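Local coordinates for protein diguanylate cyclase TpbB (Pseudomonas aeruginosa, PDB 4IOB) that catalyses the condensation of two GTP molecules into the second messenger cyclic-di-GMP through its cytosolic GGDEF domain, with magnesium as cofactor, at residues 136-139 against 140-144. Sequence-based numbering, arbitrary orientation.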
ATOM      1  N   LEU A 136       7.533  -2.424  12.104  1.00 45.66           N
ATOM      2  CA  LEU A 136       7.446  -2.703  10.675  1.00 45.38           C
ATOM      3  C   LEU A 136       6.403  -1.807  10.013  1.00 45.09           C
ATOM      4  O   LEU A 136       6.562  -1.398   8.864  1.00 45.71           O
ATOM      5  CB  LEU A 136       7.112  -4.176  10.437  1.00 44.81           C
ATOM      6  CG  LEU A 136       7.435  -4.728   9.048  1.00 46.17           C
ATOM      7  CD1 LEU A 136       8.909  -4.534   8.725  1.00 44.40           C
ATOM      8  CD2 LEU A 136       7.052  -6.197   8.957  1.00 46.92           C
ATOM      9  N   LEU A 137       5.338  -1.506  10.749  1.00 45.05           N
ATOM     10  CA  LEU A 137       4.303  -0.605  10.261  1.00 44.39           C
ATOM     11  C   LEU A 137       4.809   0.833  10.277  1.00 44.86           C
ATOM     12  O   LEU A 137       4.622   1.581   9.316  1.00 43.13           O
ATOM     13  CB  LEU A 137       3.042  -0.726  11.117  1.00 44.17           C
ATOM     14  CG  LEU A 137       2.382  -2.107  11.170  1.00 44.59           C
ATOM     15  CD1 LEU A 137       1.273  -2.137  12.211  1.00 44.45           C
ATOM     16  CD2 LEU A 137       1.851  -2.504   9.802  1.00 44.63           C
ATOM     17  N   HIS A 138       5.453   1.211  11.377  1.00 44.93           N
ATOM     18  CA  HIS A 138       6.005   2.552  11.528  1.00 44.95           C
ATOM     19  C   HIS A 138       7.043   2.834  10.482  1.00 43.14           C
ATOM     20  O   HIS A 138       7.134   3.951   9.972  1.00 42.42           O
ATOM     21  CB  HIS A 138       6.599   2.726  12.921  1.00 49.51           C
ATOM     22  CG  HIS A 138       7.336   4.030  13.111  1.00 55.32           C
ATOM     23  ND1 HIS A 138       6.701   5.203  13.283  1.00 58.22           N
ATOM     24  CD2 HIS A 138       8.701   4.312  13.159  1.00 56.43           C
ATOM     25  CE1 HIS A 138       7.607   6.188  13.428  1.00 59.45           C
ATOM     26  NE2 HIS A 138       8.832   5.640  13.353  1.00 59.97           N
ATOM     27  N   ASP A 139       7.836   1.820  10.151  1.00 40.05           N
ATOM     28  CA  ASP A 139       8.870   1.959   9.133  1.00 38.72           C
ATOM     29  C   ASP A 139       8.260   2.171   7.751  1.00 37.57           C
ATOM     30  O   ASP A 139       8.707   3.031   6.993  1.00 38.55           O
ATOM     31  CB  ASP A 139       9.786   0.734   9.125  1.00 39.94           C
ATOM     32  CG  ASP A 139      10.614   0.618  10.391  1.00 40.16           C
ATOM     33  OD1 ASP A 139      10.486   1.499  11.268  1.00 40.25           O
ATOM     34  OD2 ASP A 139      11.393  -0.351  10.508  1.00 38.64           O
ATOM     35  N   ALA A 140       7.239   1.383   7.430  1.00 35.76           N
ATOM     36  CA  ALA A 140       6.546   1.519   6.156  1.00 36.32           C
ATOM     37  C   ALA A 140       5.841   2.867   6.083  1.00 37.22           C
ATOM     38  O   ALA A 140       5.658   3.430   5.004  1.00 36.29           O
ATOM     39  CB  ALA A 140       5.548   0.386   5.972  1.00 35.82           C
ATOM     40  N   ASP A 141       5.452   3.379   7.246  1.00 38.86           N
ATOM     41  CA  ASP A 141       4.771   4.663   7.339  1.00 39.07           C
ATOM     42  C   ASP A 141       5.736   5.807   7.047  1.00 39.73           C
ATOM     43  O   ASP A 141       5.440   6.694   6.246  1.00 39.13           O
ATOM     44  CB  ASP A 141       4.156   4.834   8.730  1.00 39.98           C
ATOM     45  CG  ASP A 141       3.185   5.995   8.802  1.00 40.24           C
ATOM     46  OD1 ASP A 141       2.857   6.568   7.741  1.00 40.22           O
ATOM     47  OD2 ASP A 141       2.743   6.334   9.919  1.00 42.28           O
ATOM     48  N   MET A 142       6.895   5.777   7.697  1.00 41.39           N
ATOM     49  CA  MET A 142       7.892   6.829   7.532  1.00 43.20           C
ATOM     50  C   MET A 142       8.500   6.819   6.133  1.00 42.45           C
ATOM     51  O   MET A 142       8.693   7.871   5.525  1.00 42.14           O
ATOM     52  CB  MET A 142       8.991   6.701   8.590  1.00 46.46           C
ATOM     53  CG  MET A 142       8.488   6.826  10.019  1.00 51.36           C
ATOM     54  SD  MET A 142       7.534   8.332  10.294  1.00 57.99           S
ATOM     55  CE  MET A 142       8.747   9.584   9.886  1.00 57.55           C
ATOM     56  N   ALA A 143       8.799   5.627   5.628  1.00 41.66           N
ATOM     57  CA  ALA A 143       9.340   5.490   4.282  1.00 41.36           C
ATOM     58  C   ALA A 143       8.332   5.994   3.256  1.00 41.79           C
ATOM     59  O   ALA A 143       8.705   6.462   2.180  1.00 42.48           O
ATOM     60  CB  ALA A 143       9.707   4.042   4.002  1.00 41.61           C
ATOM     61  N   MET A 144       7.052   5.895   3.601  1.00 42.63           N
ATOM     62  CA  MET A 144       5.983   6.343   2.717  1.00 43.71           C
ATOM     63  C   MET A 144       5.808   7.857   2.798  1.00 43.49           C
ATOM     64  O   MET A 144       5.267   8.480   1.883  1.00 43.13           O
ATOM     65  CB  MET A 144       4.674   5.626   3.057  1.00 45.13           C
ATOM     66  CG  MET A 144       3.523   5.940   2.116  1.00 47.09           C
ATOM     67  SD  MET A 144       2.696   7.488   2.523  1.00 53.23           S
ATOM     68  CE  MET A 144       1.892   7.043   4.061  1.00 50.99           C
TER
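Met142 lays its side chain against the imidazole of His138 one turn earlier in helix 133-150, an i to i+4 pairing of a thioether chain with an aromatic ring. CG of Met142 makes the closest approach: it sits over one face of the ring, 3.8 Å from the centroid of the His138 imidazole and displaced toward its NE2 and CE1 rim, which makes this a CH-pi contact. The sulfur follows at a slant near CE1, with SD of Met142 4.4 Å from the same centroid and 39° off the ring normal. In His138 the ring is swung anti to the backbone N (chi1 173°), which carries it along the helix toward the next turn. In Met142, CG lies anti to the carbonyl carbon (chi1 -61°), which sets it over the imidazole face, and the bend at chi2 brings SD near CE1.

Beneath this pair run the i to i+4 backbone hydrogen bonds of the helix. Met142 N donates to His138 O at 2.9 Å, fixing the spacing of the two residues whose side chains meet above it. Asp141 N to Leu137 O and Ala143 N to Asp139 O are also 2.9 Å, and the bond from Ala140 N to Leu136 O is longer, 3.2 Å.

Farther out, the other side of the helix faces the central sheet of the GGDEF fold, where Leu136 and Ala140 rest on strands 27-35 and 119-126. Leu137 packs separately against Phe10 and Leu14 of helix 7-23. The helix is the crossover of the beta-alpha-beta unit joining strands 119-126 and 155-157. The pairing across the turn is probably mainly dispersive, with a weak contribution possible from the polarised CG-H and the oblique sulfur, whereas directional polar bonding between the segments is carried by the backbone.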